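Alpha-actinin-like protein 1 (Schizosaccharomyces pombe, PDB 5BVR) binds and laterally associates with actin filaments and helps form and organise the actin ring for cytokinesis and septation, its paired calponin-homology domains lying in this chain. Local coordinates at residues Q9-Q12 against N13-F16; T17-F20 against N21-S25; P64-R67 against V68-L71. All coordinates share one frame; numbering follows the deposited sequence. Where two conformers were deposited one is given.

Contact 1: Q9-Q12 against N13-F16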
loop_
_atom_site.group_PDB
_atom_site.type_symbol
_atom_site.label_atom_id
_atom_site.label_comp_id
_atom_site.label_asym_id
_atom_site.label_seq_id
_atom_site.Cartn_x
_atom_site.Cartn_y
_atom_site.Cartn_z
ATOM N N GLN A 9 8.459 -14.693 3.676
ATOM C CA GLN A 9 7.272 -13.843 3.763
ATOM C C GLN A 9 6.612 -13.668 2.398
ATOM O O GLN A 9 7.293 -13.532 1.382
ATOM C CB GLN A 9 7.650 -12.484 4.352
ATOM C CG GLN A 9 8.262 -12.568 5.762
ATOM C CD GLN A 9 8.606 -11.206 6.330
ATOM O OE1 GLN A 9 8.187 -10.856 7.436
ATOM N NE2 GLN A 9 9.382 -10.440 5.587
ATOM N N SER A 10 5.282 -13.684 2.398
ATOM C CA SER A 10 4.514 -13.561 1.153
ATOM C C SER A 10 4.660 -12.163 0.578
ATOM O O SER A 10 5.111 -11.234 1.253
ATOM C CB SER A 10 3.034 -13.805 1.400
ATOM O OG SER A 10 2.477 -12.736 2.161
ATOM N N VAL A 11 4.273 -12.023 -0.684
ATOM C CA VAL A 11 4.252 -10.710 -1.319
ATOM C C VAL A 11 3.427 -9.722 -0.514
ATOM O O VAL A 11 3.853 -8.597 -0.290
ATOM C CB VAL A 11 3.700 -10.807 -2.765
ATOM C CG1 VAL A 11 3.407 -9.429 -3.344
ATOM C CG2 VAL A 11 4.681 -11.558 -3.665
ATOM N N GLN A 12 2.252 -10.138 -0.079
ATOM C CA GLN A 12 1.393 -9.244 0.654
ATOM C C GLN A 12 1.995 -8.877 2.001
ATOM O O GLN A 12 1.920 -7.720 2.416
ATOM C CB GLN A 12 0.020 -9.853 0.836
ATOM C CG GLN A 12 -1.002 -8.881 1.338
ATOM C CD GLN A 12 -2.364 -9.512 1.438
ATOM O OE1 GLN A 12 -2.826 -9.845 2.541
ATOM N NE2 GLN A 12 -3.017 -9.693 0.298
ATOM N N ASN A 13 2.551 -9.860 2.709
ATOM C CA ASN A 13 3.232 -9.592 3.952
ATOM C C ASN A 13 4.309 -8.525 3.729
ATOM O O ASN A 13 4.332 -7.483 4.424
ATOM C CB ASN A 13 3.800 -10.926 4.475
ATOM C CG ASN A 13 4.386 -10.833 5.850
ATOM O OD1 ASN A 13 4.634 -9.763 6.370
ATOM N ND2 ASN A 13 4.630 -11.989 6.444
ATOM N N ARG A 14 5.159 -8.736 2.737
ATOM C CA ARG A 14 6.264 -7.839 2.516
ATOM C C ARG A 14 5.773 -6.470 2.085
ATOM O O ARG A 14 6.286 -5.457 2.544
ATOM C CB ARG A 14 7.257 -8.435 1.532
ATOM C CG ARG A 14 8.052 -9.569 2.199
ATOM C CD ARG A 14 9.046 -10.209 1.244
ATOM N NE ARG A 14 8.395 -10.963 0.187
ATOM C CZ ARG A 14 8.287 -10.571 -1.079
ATOM N NH1 ARG A 14 8.808 -9.416 -1.494
ATOM N NH2 ARG A 14 7.664 -11.364 -1.935
ATOM N N THR A 15 4.762 -6.432 1.233
ATOM C CA THR A 15 4.266 -5.158 0.732
ATOM C C THR A 15 3.605 -4.351 1.835
ATOM O O THR A 15 3.841 -3.134 1.975
ATOM C CB THR A 15 3.260 -5.374 -0.415
ATOM O OG1 THR A 15 3.904 -6.068 -1.493
ATOM C CG2 THR A 15 2.750 -4.072 -0.945
ATOM N N PHE A 16 2.769 -5.017 2.615
ATOM C CA PHE A 16 2.111 -4.367 3.745
ATOM C C PHE A 16 3.122 -3.893 4.779
ATOM O O PHE A 16 2.925 -2.839 5.370
ATOM C CB PHE A 16 1.080 -5.293 4.407
ATOM C CG PHE A 16 -0.209 -5.483 3.611
ATOM C CD1 PHE A 16 -0.359 -5.021 2.291
ATOM C CD2 PHE A 16 -1.282 -6.169 4.188
ATOM C CE1 PHE A 16 -1.547 -5.231 1.591
ATOM C CE2 PHE A 16 -2.472 -6.381 3.479
ATOM C CZ PHE A 16 -2.596 -5.896 2.159
HETATM O O HOH W 1 6.438 -8.670 8.194
HETATM O O HOH W 2 6.260 -12.406 8.898
HETATM O O HOH W 3 7.548 -13.891 -1.213
HETATM O O HOH W 4 3.931 -14.481 4.982
#
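Arg14 folds back over the residues that open the helix, so its contacts with Gln9, Ser10 and Val11 lie within about one turn of chain. Its CB is 3.5 Å from Ser10 O, and CG packs against Gln9 CB at 3.6 Å. A bend at CG-CD (chi3 -69°) then turns the group toward the N terminus, where NE donates to Gln9 O over 3.0 Å. The acceptor lies in the guanidinium plane, but the donor stands above the carbonyl plane, so this is not a lone-pair bond. At the tip, NH2 approaches Val11 CG2 to 3.5 Å, shares a water with Gln9 O and forms a salt bridge with Asp208. With alanine in place of Arg14 the NE donor and the charge are gone, which would probably leave Asp208 without its mate and the Gln9 carbonyl held mainly by water. Ser10 is the N-cap: its OG accepts from Asn13 N over 2.9 Å at 166°. One turn on, Thr15 N and OG1 both donate to Val11 O. Gln12 CG sits 3.6 Å from the Phe16 ring centroid, a CH-pi contact over the face, while Gln12 NE2 bonds Asp216, a residue of a zinc site. The helix start lies between two helices: Phe16 meets Trp109 and Ile112 of helix 101-117 in the first calponin-homology domain, and Val11 and Thr15 touch Ser219 of helix 217-234 in the second.

Contact 2: T17-F20 against N21-S25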
loop_
_atom_site.group_PDB
_atom_site.type_symbol
_atom_site.label_atom_id
_atom_site.label_comp_id
_atom_site.label_asym_id
_atom_site.label_seq_id
_atom_site.Cartn_x
_atom_site.Cartn_y
_atom_site.Cartn_z
ATOM N N THR A 17 4.178 -4.666 5.011
ATOM C CA THR A 17 5.234 -4.251 5.938
ATOM C C THR A 17 5.906 -2.992 5.418
ATOM O O THR A 17 6.114 -2.035 6.161
ATOM C CB THR A 17 6.265 -5.357 6.132
ATOM O OG1 THR A 17 5.618 -6.491 6.701
ATOM C CG2 THR A 17 7.411 -4.922 7.050
ATOM N N LYS A 18 6.233 -2.966 4.130
ATOM C CA LYS A 18 6.880 -1.791 3.561
ATOM C C LYS A 18 5.951 -0.564 3.643
ATOM O O LYS A 18 6.414 0.544 3.969
ATOM C CB LYS A 18 7.330 -2.073 2.116
ATOM C CG LYS A 18 8.613 -2.906 2.058
ATOM C CD LYS A 18 8.998 -3.329 0.660
ATOM C CE LYS A 18 8.550 -4.757 0.400
ATOM N NZ LYS A 18 8.909 -5.276 -0.946
ATOM N N TRP A 19 4.653 -0.755 3.390
ATOM C CA TRP A 19 3.680 0.326 3.491
ATOM C C TRP A 19 3.656 0.865 4.938
ATOM O O TRP A 19 3.749 2.074 5.158
ATOM C CB TRP A 19 2.296 -0.162 3.047
ATOM C CG TRP A 19 1.251 0.871 3.266
ATOM C CD1 TRP A 19 0.913 1.909 2.429
ATOM C CD2 TRP A 19 0.419 0.991 4.414
ATOM N NE1 TRP A 19 -0.112 2.640 2.991
ATOM C CE2 TRP A 19 -0.413 2.110 4.220
ATOM C CE3 TRP A 19 0.286 0.258 5.590
ATOM C CZ2 TRP A 19 -1.368 2.494 5.156
ATOM C CZ3 TRP A 19 -0.656 0.637 6.508
ATOM C CH2 TRP A 19 -1.465 1.751 6.299
ATOM N N PHE A 20 3.579 -0.049 5.892
ATOM C CA PHE A 20 3.532 0.283 7.325
ATOM C C PHE A 20 4.764 1.134 7.648
ATOM O O PHE A 20 4.659 2.183 8.304
ATOM C CB PHE A 20 3.487 -1.034 8.122
ATOM C CG PHE A 20 2.873 -0.952 9.499
ATOM C CD1 PHE A 20 3.369 -0.101 10.467
ATOM C CD2 PHE A 20 1.840 -1.820 9.829
ATOM C CE1 PHE A 20 2.814 -0.090 11.725
ATOM C CE2 PHE A 20 1.295 -1.827 11.088
ATOM C CZ PHE A 20 1.782 -0.956 12.039
ATOM N N ASN A 21 5.924 0.694 7.175
ATOM C CA ASN A 21 7.172 1.397 7.455
ATOM C C ASN A 21 7.292 2.759 6.802
ATOM O O ASN A 21 7.885 3.664 7.405
ATOM C CB ASN A 21 8.383 0.533 7.135
ATOM C CG ASN A 21 8.544 -0.595 8.109
ATOM O OD1 ASN A 21 8.043 -0.541 9.235
ATOM N ND2 ASN A 21 9.235 -1.630 7.693
ATOM N N THR A 22 6.739 2.950 5.603
ATOM C CA THR A 22 6.724 4.300 5.040
ATOM C C THR A 22 5.992 5.283 5.966
ATOM O O THR A 22 6.349 6.452 6.056
ATOM C CB THR A 22 6.093 4.374 3.620
ATOM O OG1 THR A 22 4.690 4.097 3.678
ATOM C CG2 THR A 22 6.781 3.434 2.677
ATOM N N LYS A 23 4.961 4.811 6.656
ATOM C CA LYS A 23 4.231 5.658 7.579
ATOM C C LYS A 23 5.037 5.909 8.865
ATOM O O LYS A 23 5.253 7.069 9.276
ATOM C CB LYS A 23 2.875 5.042 7.901
ATOM C CG LYS A 23 1.973 4.805 6.702
ATOM C CD LYS A 23 1.803 6.020 5.810
ATOM C CE LYS A 23 0.901 5.679 4.637
ATOM N NZ LYS A 23 0.709 6.864 3.761
ATOM N N LEU A 24 5.504 4.834 9.485
ATOM C CA LEU A 24 6.300 4.945 10.703
ATOM C C LEU A 24 7.545 5.811 10.502
ATOM O O LEU A 24 7.891 6.606 11.379
ATOM C CB LEU A 24 6.726 3.565 11.189
ATOM C CG LEU A 24 5.630 2.640 11.711
ATOM C CD1 LEU A 24 6.234 1.292 12.033
ATOM C CD2 LEU A 24 4.968 3.233 12.942
ATOM N N SER A 25 8.224 5.650 9.368
ATOM C CA SER A 25 9.450 6.404 9.107
ATOM C C SER A 25 9.183 7.893 8.965
ATOM O O SER A 25 10.088 8.710 9.149
ATOM C CB SER A 25 10.150 5.879 7.860
ATOM O OG SER A 25 10.592 4.549 8.077
HETATM O O HOH W 5 -0.070 5.056 1.198
#
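Trp19 and Lys23 meet one turn apart on helix 11-25, an early helix of the first calponin-homology domain. Lys23 CG lies over one face of the indole. A turn at chi2 (-51°) bends the lysine chain, and its CE comes 3.6 Å from Trp19 NE1. A water in the plane of the indole, at its edge, accepts from NE1 at 3.0 Å and from Lys23 NZ at 3.2 Å, linking the two side chains through solvent. Phe20 and Leu24 make the apolar pair of the next position, and here the ring is met at its edge: Leu24 CD1 is 3.5 Å from Phe20 CD1. The aromatic residues are set in place by the domain interior, since Trp19 and Phe20 both pack on Leu48 of helix 43-53 and on Ile108 of helix 101-117. Asn21 is fixed from another quarter, its OD1 accepting from Val32 N in the following loop. Beneath these groups the helical ladder runs on, with Asn21 N bonded to Thr17 O and Leu24 N to Phe20 O. Two hydroxyls supplement it. Thr22 OG1, placed by chi1 68° between its backbone N and carbonyl carbon, donates 2.7 Å to Trp19 O in the carbonyl plane, on a lone pair. Asn21 O is gripped twice by Ser25, whose N (2.8 Å) and OG (2.9 Å) reach it from opposite faces of its plane.

Contact 3: P64-R67 against V68-L71; sequences PRMR and VHRL
Pro64 turns its CB toward the start of the next helix, resting 3.9 Å from His69 CB and equally near Arg70 CG. Its carbonyl oxygen also faces Arg70, accepting from NH1 over 3.3 Å at a donor angle of 152°. Arg65 contributes backbone: its O takes the same NH1 at 2.8 Å. The two bonds differ in geometry. Arg65 O lies in the guanidinium plane, yet the nitrogen stands well above the Arg65 carbonyl plane, whereas the Pro64 carbonyl is met with only a moderate tilt. Two carbonyls sharing one NH1 limit how far the guanidinium can rotate, and the bend in the Arg70 chain at chi3 (-69°) carries the group back to them. Met66 occupies the N-cap position of helix 67-83 of the first calponin-homology domain, whose first turn is at the surface. Its O receives His69 N over 3.0 Å and, weakly, Arg70 N, which is how the first turn is closed. Its N and His69 ND1 are both hydrogen-bonded to one water. The Met66 side chain was deposited in two conformers, so the approach of CE to the edge of the His69 ring is doubtful in detail. Arg67 follows as the first helical residue, and its CA lies 3.6 Å from one face of the Arg70 guanidinium. The bond from Leu71 N to Arg67 O is nearly linear, 3.0 Å at 176°. The Leu71 side chain crosses the extended Arg67 chain at a slant, with CD1 4.0 Å from CG, and both side chains reach helix 93-97 within the actin-binding region. Arg67 NH1 makes a salt bridge with Asp98, just beyond that helix and still in the actin-binding region, which probably offsets its like charge with Arg70 NH2, 5.0 Å away.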
loop_
_atom_site.group_PDB
_atom_site.type_symbol
_atom_site.label_atom_id
_atom_site.label_comp_id
_atom_site.label_asym_id
_atom_site.label_seq_id
_atom_site.Cartn_x
_atom_site.Cartn_y
_atom_site.Cartn_z
ATOM N N PRO A 64 4.849 -2.043 27.895
ATOM C CA PRO A 64 3.829 -3.060 28.169
ATOM C C PRO A 64 4.441 -4.440 28.323
ATOM O O PRO A 64 4.238 -5.341 27.498
ATOM C CB PRO A 64 2.936 -2.985 26.933
ATOM C CG PRO A 64 3.872 -2.628 25.852
ATOM C CD PRO A 64 4.856 -1.666 26.469
ATOM N N ARG A 65 5.180 -4.581 29.416
ATOM C CA ARG A 65 5.896 -5.799 29.725
ATOM C C ARG A 65 4.942 -6.944 30.055
ATOM O O ARG A 65 5.226 -8.099 29.753
ATOM C CB ARG A 65 6.841 -5.527 30.896
ATOM C CG ARG A 65 7.728 -6.685 31.216
ATOM C CD ARG A 65 8.948 -6.254 31.998
ATOM N NE ARG A 65 9.750 -7.412 32.376
ATOM C CZ ARG A 65 9.587 -8.104 33.497
ATOM N NH1 ARG A 65 8.649 -7.759 34.378
ATOM N NH2 ARG A 65 10.373 -9.147 33.742
ATOM N N MET A 66 3.804 -6.618 30.660
ATOM C CA MET A 66 2.808 -7.605 31.054
ATOM C C MET A 66 1.747 -7.766 29.978
ATOM O O MET A 66 1.363 -6.777 29.333
ATOM C CB MET A 66 2.109 -7.144 32.327
ATOM C CG MET A 66 2.983 -7.117 33.573
ATOM S SD MET A 66 2.096 -6.374 34.962
ATOM C CE MET A 66 2.723 -4.714 34.928
ATOM N N ARG A 67 1.263 -8.992 29.799
ATOM C CA ARG A 67 0.234 -9.267 28.792
ATOM C C ARG A 67 -0.992 -8.353 28.926
ATOM O O ARG A 67 -1.518 -7.901 27.898
ATOM C CB ARG A 67 -0.189 -10.737 28.819
ATOM C CG ARG A 67 -1.172 -11.131 27.727
ATOM C CD ARG A 67 -1.533 -12.616 27.795
ATOM N NE ARG A 67 -2.491 -12.998 26.761
ATOM C CZ ARG A 67 -2.173 -13.323 25.505
ATOM N NH1 ARG A 67 -0.902 -13.349 25.110
ATOM N NH2 ARG A 67 -3.136 -13.660 24.672
ATOM N N VAL A 68 -1.423 -8.045 30.149
ATOM C CA VAL A 68 -2.614 -7.224 30.336
ATOM C C VAL A 68 -2.464 -5.866 29.628
ATOM O O VAL A 68 -3.418 -5.335 29.075
ATOM C CB VAL A 68 -2.957 -7.031 31.848
ATOM C CG1 VAL A 68 -1.819 -6.367 32.598
ATOM C CG2 VAL A 68 -4.240 -6.238 32.024
ATOM N N HIS A 69 -1.256 -5.328 29.640
ATOM C CA HIS A 69 -1.013 -4.004 29.059
ATOM C C HIS A 69 -0.884 -4.050 27.549
ATOM O O HIS A 69 -1.215 -3.082 26.875
ATOM C CB HIS A 69 0.198 -3.379 29.721
ATOM C CG HIS A 69 -0.042 -3.093 31.169
ATOM N ND1 HIS A 69 0.855 -3.409 32.165
ATOM C CD2 HIS A 69 -1.124 -2.566 31.787
ATOM C CE1 HIS A 69 0.348 -3.062 33.336
ATOM N NE2 HIS A 69 -0.853 -2.549 33.136
ATOM N N ARG A 70 -0.437 -5.179 27.008
ATOM C CA ARG A 70 -0.406 -5.343 25.559
ATOM C C ARG A 70 -1.831 -5.443 25.056
ATOM O O ARG A 70 -2.190 -4.822 24.056
ATOM C CB ARG A 70 0.425 -6.579 25.169
ATOM C CG ARG A 70 1.897 -6.454 25.584
ATOM C CD ARG A 70 2.836 -7.497 24.963
ATOM N NE ARG A 70 2.620 -8.847 25.452
ATOM C CZ ARG A 70 3.189 -9.355 26.545
ATOM N NH1 ARG A 70 4.004 -8.615 27.290
ATOM N NH2 ARG A 70 2.933 -10.611 26.900
ATOM N N LEU A 71 -2.653 -6.237 25.729
ATOM C CA LEU A 71 -4.052 -6.320 25.376
ATOM C C LEU A 71 -4.725 -4.949 25.471
ATOM O O LEU A 71 -5.479 -4.576 24.581
ATOM C CB LEU A 71 -4.787 -7.333 26.247
ATOM C CG LEU A 71 -4.401 -8.799 26.005
ATOM C CD1 LEU A 71 -4.899 -9.663 27.157
ATOM C CD2 LEU A 71 -4.952 -9.332 24.687
HETATM O O HOH W 6 3.552 -4.038 31.795
#

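How the contacts relate
From the N terminus, contact 1 starts helix 11-25 and contact 2 carries it on toward its end; they are consecutive, with centres about 12 Å apart. Contact 3 opens later, where the loop after helix 43-53 gives way to helix 67-83; its centre is about 24 Å from that of contact 2 and 27 Å from that of contact 1. All three are local, and none nests in or crosses another. Contact 1, inside the first calponin-homology domain, also touches helix 217-234 of the second, contact 2 ties the same helix mainly to helices 43-53 and 101-117, and contact 3, at the surface, joins the start of helix 67-83 to helix 93-97.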